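Isomaltose glucohydrolase (Kribbella flavida, PDB 5Z3E) hydrolyses the alpha-1,6-glucosidic linkage of isomaltose from its non-reducing end, releasing beta-D-glucose and D-glucose. Local coordinates at residues A[196-207]-A[257-268]; A[66-74]-A[130-138]. The protein carries 1 engineered substitution. All blocks are in the same frame, centred on the assembly; numbering follows the deposited sequence.

Contact 1 (A[196-207]-A[257-268]); sequences WWEEHVEHRHVS and KWLGSSAVDGSL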
loop_
_atom_site.group_PDB
_atom_site.type_symbol
_atom_site.label_atom_id
_atom_site.label_comp_id
_atom_site.label_asym_id
_atom_site.label_seq_id
_atom_site.Cartn_x
_atom_site.Cartn_y
_atom_site.Cartn_z
ATOM N N TRP A 196 4.138 -6.532 -4.623
ATOM C CA TRP A 196 2.957 -5.692 -4.783
ATOM C C TRP A 196 2.470 -5.707 -6.215
ATOM O O TRP A 196 1.293 -5.483 -6.468
ATOM C CB TRP A 196 3.206 -4.230 -4.445
ATOM C CG TRP A 196 3.512 -3.844 -3.024
ATOM C CD1 TRP A 196 3.789 -4.639 -1.909
ATOM C CD2 TRP A 196 3.643 -2.494 -2.580
ATOM N NE1 TRP A 196 4.054 -3.823 -0.829
ATOM C CE2 TRP A 196 4.003 -2.512 -1.206
ATOM C CE3 TRP A 196 3.477 -1.267 -3.207
ATOM C CZ2 TRP A 196 4.195 -1.340 -0.469
ATOM C CZ3 TRP A 196 3.647 -0.104 -2.460
ATOM C CH2 TRP A 196 4.020 -0.153 -1.125
ATOM N N TRP A 197 3.384 -5.916 -7.161
ATOM C CA TRP A 197 3.148 -5.854 -8.583
ATOM C C TRP A 197 2.797 -7.203 -9.193
ATOM O O TRP A 197 2.698 -7.335 -10.409
ATOM C CB TRP A 197 4.364 -5.248 -9.280
ATOM C CG TRP A 197 4.962 -4.075 -8.568
ATOM C CD1 TRP A 197 6.293 -3.930 -8.262
ATOM C CD2 TRP A 197 4.316 -2.890 -8.076
ATOM N NE1 TRP A 197 6.502 -2.741 -7.633
ATOM C CE2 TRP A 197 5.310 -2.083 -7.508
ATOM C CE3 TRP A 197 2.984 -2.436 -8.045
ATOM C CZ2 TRP A 197 5.025 -0.836 -6.962
ATOM C CZ3 TRP A 197 2.718 -1.195 -7.494
ATOM C CH2 TRP A 197 3.731 -0.415 -6.965
ATOM N N GLU A 198 2.578 -8.217 -8.367
ATOM C CA GLU A 198 2.223 -9.569 -8.839
ATOM C C GLU A 198 3.302 -10.255 -9.601
ATOM O O GLU A 198 3.035 -11.001 -10.550
ATOM C CB GLU A 198 0.914 -9.613 -9.600
ATOM C CG GLU A 198 -0.146 -9.159 -8.797
ATOM C CD GLU A 198 -1.497 -9.284 -9.442
ATOM O OE1 GLU A 198 -1.617 -9.821 -10.579
ATOM O OE2 GLU A 198 -2.461 -8.881 -8.755
ATOM N N GLU A 199 4.522 -10.078 -9.155
ATOM C CA GLU A 199 5.683 -10.687 -9.788
ATOM C C GLU A 199 6.517 -11.484 -8.774
ATOM O O GLU A 199 6.540 -11.176 -7.577
ATOM C CB GLU A 199 6.579 -9.640 -10.441
ATOM C CG GLU A 199 5.872 -8.796 -11.516
ATOM C CD GLU A 199 5.877 -9.425 -12.898
ATOM O OE1 GLU A 199 5.059 -9.023 -13.752
ATOM O OE2 GLU A 199 6.698 -10.285 -13.143
ATOM N N HIS A 200 7.231 -12.499 -9.279
ATOM C CA HIS A 200 8.319 -13.151 -8.549
ATOM C C HIS A 200 7.883 -13.826 -7.244
ATOM O O HIS A 200 8.391 -13.502 -6.165
ATOM C CB HIS A 200 9.488 -12.200 -8.313
ATOM C CG HIS A 200 10.015 -11.583 -9.553
ATOM N ND1 HIS A 200 10.748 -12.241 -10.452
ATOM C CD2 HIS A 200 9.854 -10.322 -10.057
ATOM C CE1 HIS A 200 11.049 -11.461 -11.517
ATOM N NE2 HIS A 200 10.509 -10.276 -11.234
ATOM N N VAL A 201 7.040 -14.839 -7.376
ATOM C CA VAL A 201 6.467 -15.562 -6.250
ATOM C C VAL A 201 7.496 -16.245 -5.377
ATOM O O VAL A 201 7.212 -16.559 -4.224
ATOM C CB VAL A 201 5.456 -16.596 -6.762
ATOM C CG1 VAL A 201 6.116 -17.772 -7.460
ATOM C CG2 VAL A 201 4.557 -17.093 -5.651
ATOM N N GLU A 202 8.681 -16.534 -5.931
ATOM C CA GLU A 202 9.692 -17.267 -5.188
ATOM C C GLU A 202 10.512 -16.390 -4.245
ATOM O O GLU A 202 11.255 -16.927 -3.416
ATOM C CB GLU A 202 10.636 -18.047 -6.111
ATOM C CG GLU A 202 11.729 -17.287 -6.793
ATOM C CD GLU A 202 11.343 -16.575 -8.023
ATOM O OE1 GLU A 202 10.166 -16.186 -8.245
ATOM O OE2 GLU A 202 12.312 -16.391 -8.855
ATOM N N HIS A 203 10.401 -15.070 -4.381
ATOM C CA HIS A 203 11.205 -14.150 -3.626
ATOM C C HIS A 203 10.460 -13.573 -2.426
ATOM O O HIS A 203 9.260 -13.771 -2.259
ATOM C CB HIS A 203 11.779 -13.068 -4.580
ATOM C CG HIS A 203 12.954 -13.555 -5.339
ATOM N ND1 HIS A 203 14.068 -14.025 -4.687
ATOM C CD2 HIS A 203 13.202 -13.646 -6.670
ATOM C CE1 HIS A 203 14.957 -14.373 -5.605
ATOM N NE2 HIS A 203 14.452 -14.172 -6.814
ATOM N N ARG A 204 11.228 -12.890 -1.571
ATOM C CA ARG A 204 10.707 -12.224 -0.380
ATOM C C ARG A 204 11.016 -10.752 -0.541
ATOM O O ARG A 204 12.178 -10.328 -0.571
ATOM C CB ARG A 204 11.292 -12.834 0.882
ATOM C CG ARG A 204 10.849 -14.287 1.025
ATOM C CD ARG A 204 11.192 -14.953 2.301
ATOM N NE ARG A 204 12.619 -15.164 2.451
ATOM C CZ ARG A 204 13.151 -15.664 3.546
ATOM N NH1 ARG A 204 12.369 -16.020 4.562
ATOM N NH2 ARG A 204 14.458 -15.811 3.647
ATOM N N HIS A 205 9.953 -9.990 -0.730
ATOM C CA HIS A 205 10.042 -8.622 -1.217
ATOM C C HIS A 205 10.106 -7.662 -0.054
ATOM O O HIS A 205 9.318 -7.757 0.879
ATOM C CB HIS A 205 8.856 -8.341 -2.139
ATOM C CG HIS A 205 8.829 -9.306 -3.252
ATOM N ND1 HIS A 205 9.672 -9.187 -4.335
ATOM C CD2 HIS A 205 8.128 -10.461 -3.368
ATOM C CE1 HIS A 205 9.459 -10.242 -5.094
ATOM N NE2 HIS A 205 8.541 -11.039 -4.537
ATOM N N VAL A 206 11.038 -6.713 -0.091
ATOM C CA VAL A 206 11.270 -5.853 1.053
ATOM C C VAL A 206 10.067 -4.951 1.344
ATOM O O VAL A 206 9.778 -4.733 2.529
ATOM C CB VAL A 206 12.617 -5.128 0.907
ATOM C CG1 VAL A 206 12.830 -4.092 1.994
ATOM C CG2 VAL A 206 13.741 -6.158 0.953
ATOM N N SER A 207 9.329 -4.480 0.340
ATOM C CA SER A 207 8.153 -3.686 0.645
ATOM C C SER A 207 6.967 -4.533 1.129
ATOM O O SER A 207 6.037 -3.980 1.726
ATOM C CB SER A 207 7.744 -2.790 -0.507
ATOM O OG SER A 207 7.343 -3.571 -1.609
ATOM N N LYS A 257 15.045 -4.399 -3.627
ATOM C CA LYS A 257 13.731 -4.809 -4.049
ATOM C C LYS A 257 13.264 -6.107 -3.385
ATOM O O LYS A 257 12.124 -6.198 -2.897
ATOM C CB LYS A 257 13.812 -4.892 -5.566
ATOM C CG LYS A 257 12.678 -5.412 -6.268
ATOM C CD LYS A 257 12.788 -5.104 -7.761
ATOM C CE LYS A 257 11.789 -5.847 -8.447
ATOM N NZ LYS A 257 10.523 -5.307 -8.286
ATOM N N TRP A 258 14.102 -7.117 -3.377
ATOM C CA TRP A 258 13.820 -8.358 -2.674
ATOM C C TRP A 258 15.103 -8.831 -2.024
ATOM O O TRP A 258 16.213 -8.440 -2.388
ATOM C CB TRP A 258 13.166 -9.413 -3.574
ATOM C CG TRP A 258 13.922 -9.890 -4.786
ATOM C CD1 TRP A 258 15.048 -10.663 -4.813
ATOM C CD2 TRP A 258 13.520 -9.728 -6.152
ATOM N NE1 TRP A 258 15.366 -10.981 -6.112
ATOM C CE2 TRP A 258 14.440 -10.426 -6.949
ATOM C CE3 TRP A 258 12.464 -9.085 -6.770
ATOM C CZ2 TRP A 258 14.322 -10.495 -8.345
ATOM C CZ3 TRP A 258 12.358 -9.141 -8.148
ATOM C CH2 TRP A 258 13.282 -9.842 -8.914
ATOM N N LEU A 259 14.957 -9.680 -1.008
ATOM C CA LEU A 259 16.137 -10.194 -0.326
ATOM C C LEU A 259 17.056 -10.826 -1.338
ATOM O O LEU A 259 16.600 -11.617 -2.188
ATOM C CB LEU A 259 15.744 -11.231 0.725
ATOM C CG LEU A 259 14.752 -10.776 1.798
ATOM C CD1 LEU A 259 14.538 -11.904 2.770
ATOM C CD2 LEU A 259 15.194 -9.490 2.518
ATOM N N GLY A 260 18.344 -10.509 -1.288
ATOM C CA GLY A 260 19.288 -11.101 -2.202
ATOM C C GLY A 260 19.379 -10.433 -3.571
ATOM O O GLY A 260 20.012 -11.000 -4.459
ATOM N N SER A 261 18.756 -9.289 -3.792
ATOM C CA SER A 261 18.901 -8.535 -5.031
ATOM C C SER A 261 19.742 -7.308 -4.775
ATOM O O SER A 261 19.963 -6.906 -3.627
ATOM C CB SER A 261 17.499 -8.081 -5.533
ATOM O OG SER A 261 16.960 -7.143 -4.665
ATOM N N SER A 262 20.168 -6.665 -5.855
ATOM C CA SER A 262 20.897 -5.408 -5.774
ATOM C C SER A 262 20.067 -4.185 -6.164
ATOM O O SER A 262 20.458 -3.066 -5.826
ATOM C CB SER A 262 22.156 -5.469 -6.646
ATOM O OG SER A 262 21.846 -5.679 -8.005
ATOM N N ALA A 263 18.996 -4.363 -6.898
ATOM C CA ALA A 263 18.236 -3.241 -7.459
ATOM C C ALA A 263 17.217 -2.707 -6.482
ATOM O O ALA A 263 16.847 -3.373 -5.523
ATOM C CB ALA A 263 17.568 -3.653 -8.720
ATOM N N VAL A 264 16.736 -1.505 -6.772
ATOM C CA VAL A 264 15.644 -0.911 -6.015
ATOM C C VAL A 264 14.312 -1.079 -6.727
ATOM O O VAL A 264 14.220 -1.439 -7.886
ATOM C CB VAL A 264 15.913 0.567 -5.649
ATOM C CG1 VAL A 264 17.103 0.678 -4.730
ATOM C CG2 VAL A 264 16.050 1.480 -6.861
ATOM N N ASP A 265 13.244 -0.816 -5.984
ATOM C CA ASP A 265 11.860 -0.794 -6.457
ATOM C C ASP A 265 11.255 0.497 -5.920
ATOM O O ASP A 265 11.588 0.935 -4.814
ATOM C CB ASP A 265 11.101 -2.030 -5.957
ATOM C CG ASP A 265 9.698 -2.170 -6.513
ATOM O OD1 ASP A 265 8.779 -1.491 -5.973
ATOM O OD2 ASP A 265 9.500 -2.942 -7.470
ATOM N N GLY A 266 10.337 1.096 -6.674
ATOM C CA GLY A 266 9.736 2.334 -6.262
ATOM C C GLY A 266 8.867 2.242 -5.012
ATOM O O GLY A 266 8.561 3.254 -4.399
ATOM N N SER A 267 8.472 1.028 -4.620
ATOM C CA SER A 267 7.733 0.835 -3.379
ATOM C C SER A 267 8.596 0.957 -2.131
ATOM O O SER A 267 8.064 1.080 -1.026
ATOM C CB SER A 267 7.039 -0.524 -3.384
ATOM O OG SER A 267 7.967 -1.592 -3.385
ATOM N N LEU A 268 9.912 0.890 -2.278
ATOM C CA LEU A 268 10.768 0.797 -1.103
ATOM C C LEU A 268 10.660 1.945 -0.094
ATOM O O LEU A 268 10.823 1.693 1.104
ATOM C CB LEU A 268 12.231 0.592 -1.490
ATOM C CG LEU A 268 12.548 -0.781 -2.076
ATOM C CD1 LEU A 268 13.996 -0.815 -2.505
ATOM C CD2 LEU A 268 12.272 -1.888 -1.056
HETATM O O HOH W 1 14.123 -13.031 -2.115
HETATM O O HOH W 2 10.212 -4.324 -2.362
#

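Contact 2 (A[66-74]-A[130-138]); sequences SAYRGYAWL and LPTRFTFDG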
loop_
_atom_site.group_PDB
_atom_site.type_symbol
_atom_site.label_atom_id
_atom_site.label_comp_id
_atom_site.label_asym_id
_atom_site.label_seq_id
_atom_site.Cartn_x
_atom_site.Cartn_y
_atom_site.Cartn_z
ATOM N N SER A 66 -11.725 -2.371 -16.893
ATOM C CA SER A 66 -12.468 -3.625 -17.055
ATOM C C SER A 66 -11.898 -4.788 -16.268
ATOM O O SER A 66 -12.644 -5.522 -15.627
ATOM C CB SER A 66 -12.589 -3.983 -18.526
ATOM O OG SER A 66 -13.476 -3.025 -19.029
ATOM N N ALA A 67 -10.580 -4.980 -16.340
ATOM C CA ALA A 67 -9.935 -6.123 -15.696
ATOM C C ALA A 67 -10.095 -6.111 -14.184
ATOM O O ALA A 67 -9.992 -7.169 -13.557
ATOM C CB ALA A 67 -8.462 -6.175 -16.064
ATOM N N TYR A 68 -10.249 -4.921 -13.581
ATOM C CA TYR A 68 -10.338 -4.788 -12.126
ATOM C C TYR A 68 -11.758 -4.517 -11.635
ATOM O O TYR A 68 -11.970 -4.445 -10.422
ATOM C CB TYR A 68 -9.436 -3.666 -11.620
ATOM C CG TYR A 68 -7.966 -3.835 -11.862
ATOM C CD1 TYR A 68 -7.421 -5.012 -12.340
ATOM C CD2 TYR A 68 -7.110 -2.773 -11.570
ATOM C CE1 TYR A 68 -6.057 -5.113 -12.566
ATOM C CE2 TYR A 68 -5.744 -2.872 -11.814
ATOM C CZ TYR A 68 -5.229 -4.048 -12.327
ATOM O OH TYR A 68 -3.868 -4.151 -12.548
ATOM N N ARG A 69 -12.708 -4.332 -12.520
ATOM C CA ARG A 69 -14.073 -3.967 -12.116
ATOM C C ARG A 69 -14.648 -5.057 -11.242
ATOM O O ARG A 69 -14.541 -6.257 -11.540
ATOM C CB ARG A 69 -14.967 -3.781 -13.337
ATOM C CG ARG A 69 -16.271 -3.103 -13.030
ATOM C CD ARG A 69 -17.136 -2.777 -14.281
ATOM N NE ARG A 69 -16.312 -2.414 -15.423
ATOM C CZ ARG A 69 -16.354 -1.235 -16.071
ATOM N NH1 ARG A 69 -17.174 -0.249 -15.684
ATOM N NH2 ARG A 69 -15.552 -1.024 -17.117
ATOM N N GLY A 70 -15.233 -4.630 -10.128
ATOM C CA GLY A 70 -15.859 -5.530 -9.187
ATOM C C GLY A 70 -14.933 -6.060 -8.107
ATOM O O GLY A 70 -15.386 -6.846 -7.272
ATOM N N TYR A 71 -13.679 -5.620 -8.069
ATOM C CA TYR A 71 -12.716 -6.128 -7.108
ATOM C C TYR A 71 -12.149 -5.042 -6.213
ATOM O O TYR A 71 -11.958 -3.883 -6.614
ATOM C CB TYR A 71 -11.578 -6.865 -7.811
ATOM C CG TYR A 71 -12.069 -8.028 -8.644
ATOM C CD1 TYR A 71 -12.666 -9.122 -8.056
ATOM C CD2 TYR A 71 -11.947 -8.026 -10.020
ATOM C CE1 TYR A 71 -13.137 -10.177 -8.814
ATOM C CE2 TYR A 71 -12.406 -9.083 -10.783
ATOM C CZ TYR A 71 -12.984 -10.163 -10.177
ATOM O OH TYR A 71 -13.445 -11.224 -10.923
ATOM N N ALA A 72 -11.836 -5.469 -4.996
ATOM C CA ALA A 72 -11.185 -4.663 -3.979
ATOM C C ALA A 72 -9.907 -5.341 -3.528
ATOM O O ALA A 72 -9.852 -6.568 -3.419
ATOM C CB ALA A 72 -12.097 -4.467 -2.800
ATOM N N TRP A 73 -8.899 -4.528 -3.236
ATOM C CA TRP A 73 -7.637 -4.966 -2.688
ATOM C C TRP A 73 -7.434 -4.314 -1.333
ATOM O O TRP A 73 -7.725 -3.125 -1.152
ATOM C CB TRP A 73 -6.471 -4.531 -3.569
ATOM C CG TRP A 73 -6.180 -5.334 -4.798
ATOM C CD1 TRP A 73 -5.067 -6.098 -4.976
ATOM C CD2 TRP A 73 -6.891 -5.383 -6.037
ATOM N NE1 TRP A 73 -5.035 -6.635 -6.223
ATOM C CE2 TRP A 73 -6.141 -6.208 -6.912
ATOM C CE3 TRP A 73 -8.069 -4.799 -6.524
ATOM C CZ2 TRP A 73 -6.516 -6.429 -8.233
ATOM C CZ3 TRP A 73 -8.459 -5.031 -7.838
ATOM C CH2 TRP A 73 -7.678 -5.845 -8.679
ATOM N N LEU A 74 -6.881 -5.061 -0.381
ATOM C CA LEU A 74 -6.542 -4.483 0.906
ATOM C C LEU A 74 -5.410 -3.455 0.807
ATOM O O LEU A 74 -5.399 -2.497 1.577
ATOM C CB LEU A 74 -6.193 -5.558 1.937
ATOM C CG LEU A 74 -7.304 -6.526 2.245
ATOM C CD1 LEU A 74 -6.874 -7.444 3.374
ATOM C CD2 LEU A 74 -8.587 -5.853 2.569
ATOM N N LEU A 130 -4.999 -17.164 1.867
ATOM C CA LEU A 130 -6.004 -16.110 1.754
ATOM C C LEU A 130 -5.777 -15.332 0.456
ATOM O O LEU A 130 -4.654 -15.272 -0.066
ATOM C CB LEU A 130 -5.945 -15.165 2.955
ATOM C CG LEU A 130 -6.308 -15.721 4.294
ATOM C CD1 LEU A 130 -6.293 -14.645 5.348
ATOM C CD2 LEU A 130 -7.646 -16.366 4.252
ATOM N N PRO A 131 -6.832 -14.742 -0.089
ATOM C CA PRO A 131 -6.753 -14.169 -1.438
ATOM C C PRO A 131 -6.154 -12.771 -1.484
ATOM O O PRO A 131 -5.979 -12.091 -0.456
ATOM C CB PRO A 131 -8.204 -14.145 -1.894
ATOM C CG PRO A 131 -8.924 -13.877 -0.610
ATOM C CD PRO A 131 -8.210 -14.732 0.419
ATOM N N THR A 132 -5.893 -12.368 -2.718
ATOM C CA THR A 132 -5.473 -11.022 -3.070
ATOM C C THR A 132 -6.685 -10.198 -3.503
ATOM O O THR A 132 -7.028 -9.206 -2.865
ATOM C CB THR A 132 -4.400 -11.107 -4.143
ATOM O OG1 THR A 132 -3.272 -11.716 -3.517
ATOM C CG2 THR A 132 -4.049 -9.745 -4.701
ATOM N N ARG A 133 -7.379 -10.589 -4.554
ATOM C CA ARG A 133 -8.601 -9.881 -4.931
ATOM C C ARG A 133 -9.761 -10.361 -4.102
ATOM O O ARG A 133 -9.933 -11.578 -3.940
ATOM C CB ARG A 133 -8.947 -10.084 -6.412
ATOM C CG ARG A 133 -7.884 -9.612 -7.372
ATOM C CD ARG A 133 -8.421 -9.579 -8.779
ATOM N NE ARG A 133 -7.361 -9.387 -9.752
ATOM C CZ ARG A 133 -7.576 -9.007 -11.005
ATOM N NH1 ARG A 133 -8.810 -8.847 -11.451
ATOM N NH2 ARG A 133 -6.565 -8.744 -11.766
ATOM N N PHE A 134 -10.591 -9.434 -3.646
ATOM C CA PHE A 134 -11.879 -9.742 -3.005
ATOM C C PHE A 134 -12.989 -9.195 -3.865
ATOM O O PHE A 134 -12.903 -8.083 -4.405
ATOM C CB PHE A 134 -11.971 -9.095 -1.629
ATOM C CG PHE A 134 -11.113 -9.735 -0.598
ATOM C CD1 PHE A 134 -11.574 -10.834 0.083
ATOM C CD2 PHE A 134 -9.822 -9.269 -0.318
ATOM C CE1 PHE A 134 -10.796 -11.437 1.060
ATOM C CE2 PHE A 134 -9.047 -9.879 0.650
ATOM C CZ PHE A 134 -9.553 -10.946 1.347
ATOM N N THR A 135 -14.075 -9.947 -3.948
ATOM C CA THR A 135 -15.315 -9.394 -4.442
ATOM C C THR A 135 -15.916 -8.507 -3.347
ATOM O O THR A 135 -15.535 -8.570 -2.173
ATOM C CB THR A 135 -16.305 -10.542 -4.794
ATOM O OG1 THR A 135 -16.643 -11.246 -3.601
ATOM C CG2 THR A 135 -15.694 -11.498 -5.809
ATOM N N PHE A 136 -16.905 -7.685 -3.699
ATOM C CA PHE A 136 -17.465 -6.765 -2.733
ATOM C C PHE A 136 -18.267 -7.476 -1.651
ATOM O O PHE A 136 -18.465 -6.902 -0.578
ATOM C CB PHE A 136 -18.283 -5.673 -3.421
ATOM C CG PHE A 136 -17.501 -4.833 -4.403
ATOM C CD1 PHE A 136 -16.148 -4.575 -4.272
ATOM C CD2 PHE A 136 -18.154 -4.274 -5.515
ATOM C CE1 PHE A 136 -15.456 -3.822 -5.222
ATOM C CE2 PHE A 136 -17.436 -3.513 -6.464
ATOM C CZ PHE A 136 -16.121 -3.294 -6.312
ATOM N N ASP A 137 -18.724 -8.698 -1.925
ATOM C CA ASP A 137 -19.327 -9.578 -0.946
ATOM C C ASP A 137 -18.316 -10.487 -0.223
ATOM O O ASP A 137 -18.731 -11.373 0.536
ATOM C CB ASP A 137 -20.529 -10.347 -1.522
ATOM C CG ASP A 137 -20.288 -11.066 -2.815
ATOM O OD1 ASP A 137 -19.245 -10.898 -3.448
ATOM O OD2 ASP A 137 -21.232 -11.727 -3.259
ATOM N N GLY A 138 -17.028 -10.211 -0.371
ATOM C CA GLY A 138 -16.035 -10.849 0.472
ATOM C C GLY A 138 -15.520 -12.217 0.081
ATOM O O GLY A 138 -14.848 -12.859 0.881
HETATM O O HOH W 3 -17.790 -7.668 -6.485
HETATM O O HOH W 4 -6.090 -7.710 -0.906
#

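Contact 1 (A[196-207]-A[257-268])
Trp197 and Asp265, Trp258 and three histidines, and Ser207 and Ser267 are the meeting points of a buried loop-to-loop contact beside the active site of this family 15 glycosidase, whose helices make up the (alpha/alpha)6 barrel of the family. The segment 196-207 begins with the catalytic region, since Glu198 is inferred to be the proton donor. Asp265 shows how one carboxylate can tie two loops together. Its CG lies anti to the backbone N (chi1 -174°), and both oxygens turn their syn lone pairs to the indole N-H of Trp197, at 3.0 Å from NE1 to OD2 and 3.1 Å from NE1 to OD1. Ring and carboxylate are nearly coplanar. Lys257 NZ, in the conformer modelled here, meets OD2 on its anti side in a salt bridge of 2.7 Å, while OD1 accepts from Ser267 N, which closes an Asx turn, and also from Ser267 OG. Four donor groups, making five bonds, thus hold the carboxylate's rotation. Ser267 in turn rests its CB over the six-membered ring of Trp196, a CH-pi contact, and its OG is 2.7 Å from Ser207 OG.

Farther out, the His203 imidazole stacks face to face on the five-membered ring of Trp258, centroids 3.7 Å apart and planes at 13°. His200 lies obliquely against the far end of the indole, one face of its ring against CH2, and His205 comes alongside with its ND1 3.6 Å from Trp258 CB. A single backbone bridge pairs His205 with Trp258, with Leu259 N bonded to Arg204 O and Val206 N to Lys257 O. Val206, opening helix 206-220, packs its two methyls separately on Leu259 and Leu268; beyond them, Leu259 lies on helix 231-248, Leu268 on helix 283-296, and Trp196 on helix 151-167.

Contact 2 (A[66-74]-A[130-138])
Ala72 and Phe134 form the hydrogen-bonded pair of a minimal antiparallel two-stranded sheet, 71-72 with 134-135, set among the helices of the glycosidase barrel. Both backbone bonds of the pair are nearly straight: Ala72 N gives to Phe134 O at 2.9 Å, and Phe134 N gives to Ala72 O at 3.0 Å. Beyond the pair, water takes over. One molecule donates to Gly70 O and accepts from Phe136 N; a second donates to Thr132 O and accepts from Leu74 N, so each end of the short sheet is bridged where the strands part.

Arg133 carries the side-chain contact. Extended from CG to NE, its chain runs alongside the Trp73 indole, with CG over that ring toward its rim, while CD lies over a face of Tyr71, 4.2 Å from the ring centroid. The guanidinium thereby reaches the backbone carbonyl of Ala67, where NH1 donates to O at 2.9 Å; the bond is bent, at 143°, and the carbonyl lies somewhat out of the guanidinium plane. A leucine in its place would probably leave Ala67 O without this donor and take away the polar end that reaches past Tyr71 and Trp73. Trp73 also approaches Glu198, the inferred proton donor, so this packing borders the active site.

Thr132 turns its methyl toward Trp73, while its OG1 is bonded to Asp147 O. Arg133 N pairs with Ser142 OG; Thr135 OG1 donates to Asp137 OD1 and also bonds Asn139 N. Phe134, on the same face as Ala72, packs against Leu74 and helix 90-105. The Phe136 ring lies against the Gly70 peptide, whose carbonyl O sits 3.6 Å above the ring plane, over its centre.

How the contacts relate
The two contacts illustrate how loops between the barrel helices pack beside the active site. Contact 1 is the more buried and joins loops through a carboxylate hub and an aromatic cluster, with just one backbone bridge; contact 2 is partly buried, is anchored by a single hydrogen-bonded strand pair, and relies on one arginine whose chain touches two aromatic rings. Both use water to connect backbone groups. They follow one another along the chain, with centres about 23 Å apart, yet they touch, by packing only, where Glu198 OE2, in one of its two conformers, lies 4.3 Å from Trp73 NE1. Helix 151-167 packs against both, against Trp196 in one and Leu74 and Phe134 in the other.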